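PDB 5ZHF: D-alanyl-D-alanine carboxypeptidase from Enterococcus faecalis V583, which removes the C-terminal D-alanine from peptidoglycan-derived pentapeptides as a zinc-dependent carboxypeptidase associated with vancomycin resistance. Local coordinates for residues A[108-113]-A[130-135]; A[44-49]-A[140-145]. All coordinates share one frame; numbering follows the deposited sequence.

Contact 1 (A[108-113]-A[130-135]); sequences DEKVAE and TWVAVP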
loop_
_atom_site.group_PDB
_atom_site.type_symbol
_atom_site.label_atom_id
_atom_site.label_comp_id
_atom_site.label_asym_id
_atom_site.label_seq_id
_atom_site.Cartn_x
_atom_site.Cartn_y
_atom_site.Cartn_z
ATOM N N ASP A 108 11.775 12.485 0.489
ATOM C CA ASP A 108 12.848 13.360 0.076
ATOM C C ASP A 108 13.587 12.809 -1.121
ATOM O O ASP A 108 13.978 13.532 -1.975
ATOM C CB ASP A 108 13.815 13.579 1.230
ATOM C CG ASP A 108 13.239 14.419 2.326
ATOM O OD1 ASP A 108 12.183 15.004 2.163
ATOM O OD2 ASP A 108 13.882 14.495 3.351
ATOM N N GLU A 109 13.786 11.517 -1.155
ATOM C CA GLU A 109 14.443 10.877 -2.301
ATOM C C GLU A 109 13.607 11.034 -3.574
ATOM O O GLU A 109 14.166 11.266 -4.645
ATOM C CB GLU A 109 14.799 9.407 -2.008
ATOM C CG GLU A 109 16.012 9.320 -1.081
ATOM C CD GLU A 109 16.419 7.913 -0.645
ATOM O OE1 GLU A 109 17.654 7.605 -0.692
ATOM O OE2 GLU A 109 15.525 7.125 -0.231
ATOM N N LYS A 110 12.283 10.951 -3.455
ATOM C CA LYS A 110 11.388 11.187 -4.604
ATOM C C LYS A 110 11.427 12.648 -5.045
ATOM O O LYS A 110 11.439 12.911 -6.258
ATOM C CB LYS A 110 9.943 10.756 -4.305
ATOM C CG LYS A 110 8.970 10.765 -5.490
ATOM C CD LYS A 110 9.373 9.883 -6.664
ATOM C CE LYS A 110 9.425 8.396 -6.340
ATOM N NZ LYS A 110 10.218 7.633 -7.354
ATOM N N VAL A 111 11.443 13.575 -4.088
ATOM C CA VAL A 111 11.579 15.018 -4.392
ATOM C C VAL A 111 12.893 15.260 -5.174
ATOM O O VAL A 111 12.907 15.926 -6.214
ATOM C CB VAL A 111 11.510 15.886 -3.114
ATOM C CG1 VAL A 111 11.898 17.351 -3.394
ATOM C CG2 VAL A 111 10.109 15.837 -2.487
ATOM N N ALA A 112 13.977 14.643 -4.716
ATOM C CA ALA A 112 15.273 14.780 -5.391
ATOM C C ALA A 112 15.247 14.246 -6.827
ATOM O O ALA A 112 15.871 14.834 -7.717
ATOM C CB ALA A 112 16.369 14.087 -4.593
ATOM N N GLU A 113 14.570 13.121 -7.050
ATOM C CA GLU A 113 14.420 12.576 -8.406
ATOM C C GLU A 113 13.714 13.556 -9.338
ATOM O O GLU A 113 14.107 13.693 -10.498
ATOM C CB GLU A 113 13.664 11.252 -8.406
ATOM C CG GLU A 113 14.474 10.085 -7.886
ATOM C CD GLU A 113 13.615 8.858 -7.601
ATOM O OE1 GLU A 113 12.442 8.811 -8.041
ATOM O OE2 GLU A 113 14.127 7.927 -6.928
ATOM N N THR A 130 2.144 12.856 -5.195
ATOM C CA THR A 130 1.287 11.946 -5.968
ATOM C C THR A 130 1.783 10.501 -5.916
ATOM O O THR A 130 1.061 9.607 -6.359
ATOM C CB THR A 130 1.135 12.355 -7.458
ATOM O OG1 THR A 130 2.401 12.251 -8.138
ATOM C CG2 THR A 130 0.596 13.773 -7.588
ATOM N N TRP A 131 3.009 10.291 -5.404
ATOM C CA TRP A 131 3.622 8.972 -5.221
ATOM C C TRP A 131 3.912 8.574 -3.783
ATOM O O TRP A 131 3.709 7.418 -3.412
ATOM C CB TRP A 131 4.955 8.906 -5.985
ATOM C CG TRP A 131 4.815 9.096 -7.469
ATOM C CD1 TRP A 131 5.098 10.231 -8.167
ATOM C CD2 TRP A 131 4.371 8.131 -8.435
ATOM N NE1 TRP A 131 4.855 10.037 -9.507
ATOM C CE2 TRP A 131 4.400 8.763 -9.697
ATOM C CE3 TRP A 131 3.925 6.801 -8.353
ATOM C CZ2 TRP A 131 4.034 8.097 -10.881
ATOM C CZ3 TRP A 131 3.546 6.147 -9.519
ATOM C CH2 TRP A 131 3.607 6.805 -10.772
ATOM N N VAL A 132 4.420 9.508 -2.983
ATOM C CA VAL A 132 4.896 9.223 -1.631
ATOM C C VAL A 132 4.235 10.225 -0.703
ATOM O O VAL A 132 4.346 11.433 -0.910
ATOM C CB VAL A 132 6.427 9.370 -1.513
ATOM C CG1 VAL A 132 6.907 9.016 -0.101
ATOM C CG2 VAL A 132 7.153 8.502 -2.549
ATOM N N ALA A 133 3.590 9.720 0.340
ATOM C CA ALA A 133 2.816 10.555 1.245
ATOM C C ALA A 133 3.717 11.327 2.212
ATOM O O ALA A 133 4.820 10.861 2.559
ATOM C CB ALA A 133 1.825 9.684 1.993
ATOM N N VAL A 134 3.270 12.507 2.657
ATOM C CA VAL A 134 4.041 13.241 3.666
ATOM C C VAL A 134 3.984 12.430 4.952
ATOM O O VAL A 134 2.966 11.774 5.221
ATOM C CB VAL A 134 3.580 14.718 3.910
ATOM C CG1 VAL A 134 3.533 15.513 2.602
ATOM C CG2 VAL A 134 2.259 14.803 4.644
ATOM N N PRO A 135 5.056 12.464 5.751
ATOM C CA PRO A 135 4.987 11.703 6.999
ATOM C C PRO A 135 3.748 12.022 7.833
ATOM O O PRO A 135 3.315 13.180 7.930
ATOM C CB PRO A 135 6.281 12.096 7.718
ATOM C CG PRO A 135 7.207 12.447 6.617
ATOM C CD PRO A 135 6.352 13.156 5.623
#

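Contact 2 (A[44-49]-A[140-145]); sequences ILVNRQ and HQLGLA. With ZN (zinc ion), chain C.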
loop_
_atom_site.group_PDB
_atom_site.type_symbol
_atom_site.label_atom_id
_atom_site.label_comp_id
_atom_site.label_asym_id
_atom_site.label_seq_id
_atom_site.Cartn_x
_atom_site.Cartn_y
_atom_site.Cartn_z
ATOM N N ILE A 44 -9.643 1.775 8.970
ATOM C CA ILE A 44 -9.092 3.081 9.229
ATOM C C ILE A 44 -8.614 3.782 7.940
ATOM O O ILE A 44 -7.954 3.167 7.102
ATOM C CB ILE A 44 -7.983 3.053 10.310
ATOM C CG1 ILE A 44 -7.607 4.486 10.703
ATOM C CG2 ILE A 44 -6.773 2.234 9.866
ATOM C CD1 ILE A 44 -6.682 4.576 11.909
ATOM N N LEU A 45 -9.039 5.026 7.760
ATOM C CA LEU A 45 -8.680 5.808 6.597
ATOM C C LEU A 45 -7.472 6.681 6.884
ATOM O O LEU A 45 -7.505 7.536 7.778
ATOM C CB LEU A 45 -9.877 6.652 6.154
ATOM C CG LEU A 45 -9.686 7.450 4.859
ATOM C CD1 LEU A 45 -9.306 6.536 3.696
ATOM C CD2 LEU A 45 -10.944 8.238 4.512
ATOM N N VAL A 46 -6.383 6.466 6.122
ATOM C CA VAL A 46 -5.188 7.301 6.194
ATOM C C VAL A 46 -4.886 7.821 4.793
ATOM O O VAL A 46 -4.688 7.049 3.858
ATOM C CB VAL A 46 -3.959 6.557 6.776
ATOM C CG1 VAL A 46 -2.702 7.412 6.696
ATOM C CG2 VAL A 46 -4.250 6.178 8.219
ATOM N N ASN A 47 -4.848 9.133 4.663
ATOM C CA ASN A 47 -4.543 9.802 3.417
ATOM C C ASN A 47 -4.146 11.230 3.721
ATOM O O ASN A 47 -3.985 11.548 4.841
ATOM C CB ASN A 47 -5.654 9.702 2.386
ATOM C CG ASN A 47 -6.931 10.413 2.781
ATOM O OD1 ASN A 47 -6.980 11.220 3.662
ATOM N ND2 ASN A 47 -7.960 10.103 2.080
ATOM N N ARG A 48 -4.005 12.086 2.729
ATOM C CA ARG A 48 -3.643 13.498 3.006
ATOM C C ARG A 48 -4.654 14.257 3.889
ATOM O O ARG A 48 -4.320 15.164 4.579
ATOM C CB ARG A 48 -3.336 14.210 1.711
ATOM C CG ARG A 48 -2.375 13.396 0.883
ATOM C CD ARG A 48 -1.673 14.223 -0.164
ATOM N NE ARG A 48 -2.507 14.593 -1.293
ATOM C CZ ARG A 48 -2.525 13.942 -2.444
ATOM N NH1 ARG A 48 -3.309 14.335 -3.439
ATOM N NH2 ARG A 48 -1.726 12.918 -2.602
ATOM N N GLN A 49 -5.911 13.861 3.847
ATOM C CA GLN A 49 -6.952 14.483 4.667
ATOM C C GLN A 49 -7.238 13.758 5.999
ATOM O O GLN A 49 -8.036 14.192 6.781
ATOM C CB GLN A 49 -8.256 14.587 3.846
ATOM C CG GLN A 49 -8.167 15.482 2.626
ATOM C CD GLN A 49 -7.253 14.953 1.521
ATOM O OE1 GLN A 49 -6.374 15.608 1.060
ATOM N NE2 GLN A 49 -7.506 13.741 1.118
ATOM N N HIS A 140 1.785 3.153 5.137
ATOM C CA HIS A 140 2.907 2.366 5.625
ATOM C C HIS A 140 3.164 2.576 7.099
ATOM O O HIS A 140 3.683 1.697 7.761
ATOM C CB HIS A 140 4.166 2.589 4.809
ATOM C CG HIS A 140 4.106 1.962 3.453
ATOM N ND1 HIS A 140 4.458 0.646 3.238
ATOM C CD2 HIS A 140 3.718 2.454 2.249
ATOM C CE1 HIS A 140 4.293 0.353 1.957
ATOM N NE2 HIS A 140 3.846 1.428 1.335
ATOM N N GLN A 141 2.772 3.719 7.625
ATOM C CA GLN A 141 2.938 3.971 9.044
ATOM C C GLN A 141 1.868 3.285 9.924
ATOM O O GLN A 141 1.967 3.316 11.154
ATOM C CB GLN A 141 2.991 5.468 9.284
ATOM C CG GLN A 141 4.155 6.142 8.587
ATOM C CD GLN A 141 4.122 7.632 8.745
ATOM O OE1 GLN A 141 3.667 8.349 7.840
ATOM N NE2 GLN A 141 4.553 8.122 9.927
ATOM N N LEU A 142 0.866 2.666 9.310
ATOM C CA LEU A 142 -0.090 1.838 10.049
ATOM C C LEU A 142 0.400 0.442 10.320
ATOM O O LEU A 142 -0.068 -0.205 11.262
ATOM C CB LEU A 142 -1.404 1.695 9.289
ATOM C CG LEU A 142 -2.241 2.947 9.074
ATOM C CD1 LEU A 142 -3.296 2.718 7.993
ATOM C CD2 LEU A 142 -2.857 3.351 10.400
ATOM N N GLY A 143 1.263 -0.087 9.445
ATOM C CA GLY A 143 1.549 -1.519 9.443
ATOM C C GLY A 143 0.539 -2.342 8.660
ATOM O O GLY A 143 0.645 -3.573 8.629
ATOM N N LEU A 144 -0.440 -1.690 8.009
ATOM C CA LEU A 144 -1.497 -2.364 7.266
ATOM C C LEU A 144 -1.243 -2.403 5.768
ATOM O O LEU A 144 -2.044 -2.995 5.048
ATOM C CB LEU A 144 -2.858 -1.679 7.524
ATOM C CG LEU A 144 -3.324 -1.777 8.983
ATOM C CD1 LEU A 144 -4.698 -1.144 9.140
ATOM C CD2 LEU A 144 -3.360 -3.220 9.450
ATOM N N ALA A 145 -0.135 -1.792 5.320
ATOM C CA ALA A 145 0.187 -1.749 3.894
ATOM C C ALA A 145 1.513 -2.375 3.601
ATOM O O ALA A 145 2.484 -2.244 4.374
ATOM C CB ALA A 145 0.184 -0.317 3.367
HETATM ZN ZN ZN C . 3.351 1.655 -0.699
HETATM O O HOH W 1 3.964 3.102 -2.265
#

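Contact 1 (A[108-113]-A[130-135])
Lys110, on the helix 100-116, reaches the loop 130-135 with the aliphatic part of its side chain. Its CB lies 4.0 Å from Val132 CG2, and its CG is almost as close to the same methyl, at 4.1 Å. Val132 is turned so that CG1 is anti to the backbone N (chi1 -178°), which leaves CG2 beside that N and facing the lysine; the two side chains meet at a slant. Against Trp131 the approach is looser: Lys110 CG stands 4.5 Å from Trp131 CB, so the tryptophan is touched near the root of its side chain.

The lysine chain bends at chi2 and chi3, and carries its amino group along the helix toward its C-terminal end. There NZ forms a salt bridge with Glu113 OE1 at 2.6 Å, entering on the syn side and 18° out of the carboxylate plane. NZ is also hydrogen-bonded to a tetraethylene glycol molecule, probably from the crystallisation liquor. Lys110 NZ lies 5.9 Å from the centroid of the five-membered ring of Trp131; although it sits near the ring normal, such a cation-pi contact is long and at most weakly attractive. The indole is held at its polar end by Tyr114, whose OH hydrogen-bonds Trp131 NE1.

No hydrogen bond joins the two segments, and they bury 112 Å² between them at the surface. Trp131, Val132 and Ala133 bind substrate, as does Gln103 on the same helix, whose NE2 hydrogen-bonds Ala133 O. The contact thus joins helix 100-116 to a substrate-binding loop, consistent with a place at the edge of the M15B substrate site.

Contact 2 (A[44-49]-A[140-145])
With chi1 at 174°, Val46 has CG1 anti to its backbone N and CG2 beside that N, where CG2 meets the end of Leu142. The leucine answers with CG anti to its carbonyl carbon (chi1 -65°), bringing both of its methyls to the valine: Val46 CG2 lies 3.6 Å from Leu142 CD1 and 3.8 Å from Leu142 CD2. The two side chains run past each other in opposite directions, so one valine methyl is set against the forked leucine end.

Ile44 adds a second point of contact through its branch methyl. Its CG1 extends anti to the backbone N, whereas CG2 lies between N and the carbonyl carbon and faces the loop 140-145. Ile44 CG2 is 4.0 Å from Leu142 CD1 and equally 4.0 Å from Leu144 CD1, linking the two leucines. Ile44 slants across Leu142 but meets Leu144 at about a right angle. These apolar contacts, without a hydrogen bond between the segments, bury 149 Å², with Leu142 contributing 63 Å².

In the 3-10 segment at the head of 140-145, His140 NE2 binds zinc at 2.1 Å, and a water lies 2.2 Å from the zinc ion; Asp147 and His193 complete the protein ligands. Gly96 O accepts a hydrogen bond from His140 ND1, which should help fix the imidazole's rotation.

Arg195 of strand 193-196 touches both leucines and hydrogen-bonds Ile44 O. Leu45 packs on helix 212-218, so the segment 44-49, extended at first and closing in an Asx turn at Asn47, runs between that C-terminal helix and the loop leading into strand 145-150.

How the contacts relate
Along the chain the order is 44-49, 108-113, 130-135, 140-145, so both segments of contact 1 fall between those of contact 2. The centres of the two contacts are about 16 Å apart. The centre of contact 1, which lies at the surface, is about 15 Å from the chain centre; that of the buried contact 2 is about 8 Å from it. The contacts share the loop between helix 121-128 and strand 145-150, and touch where Pro135 C lies 3.7 Å from Gln141 OE1. That loop supplies substrate-binding residues to contact 1 and His140 to contact 2, so part of the substrate site and one of three protein zinc ligands lie together ahead of the four-stranded antiparallel sheet.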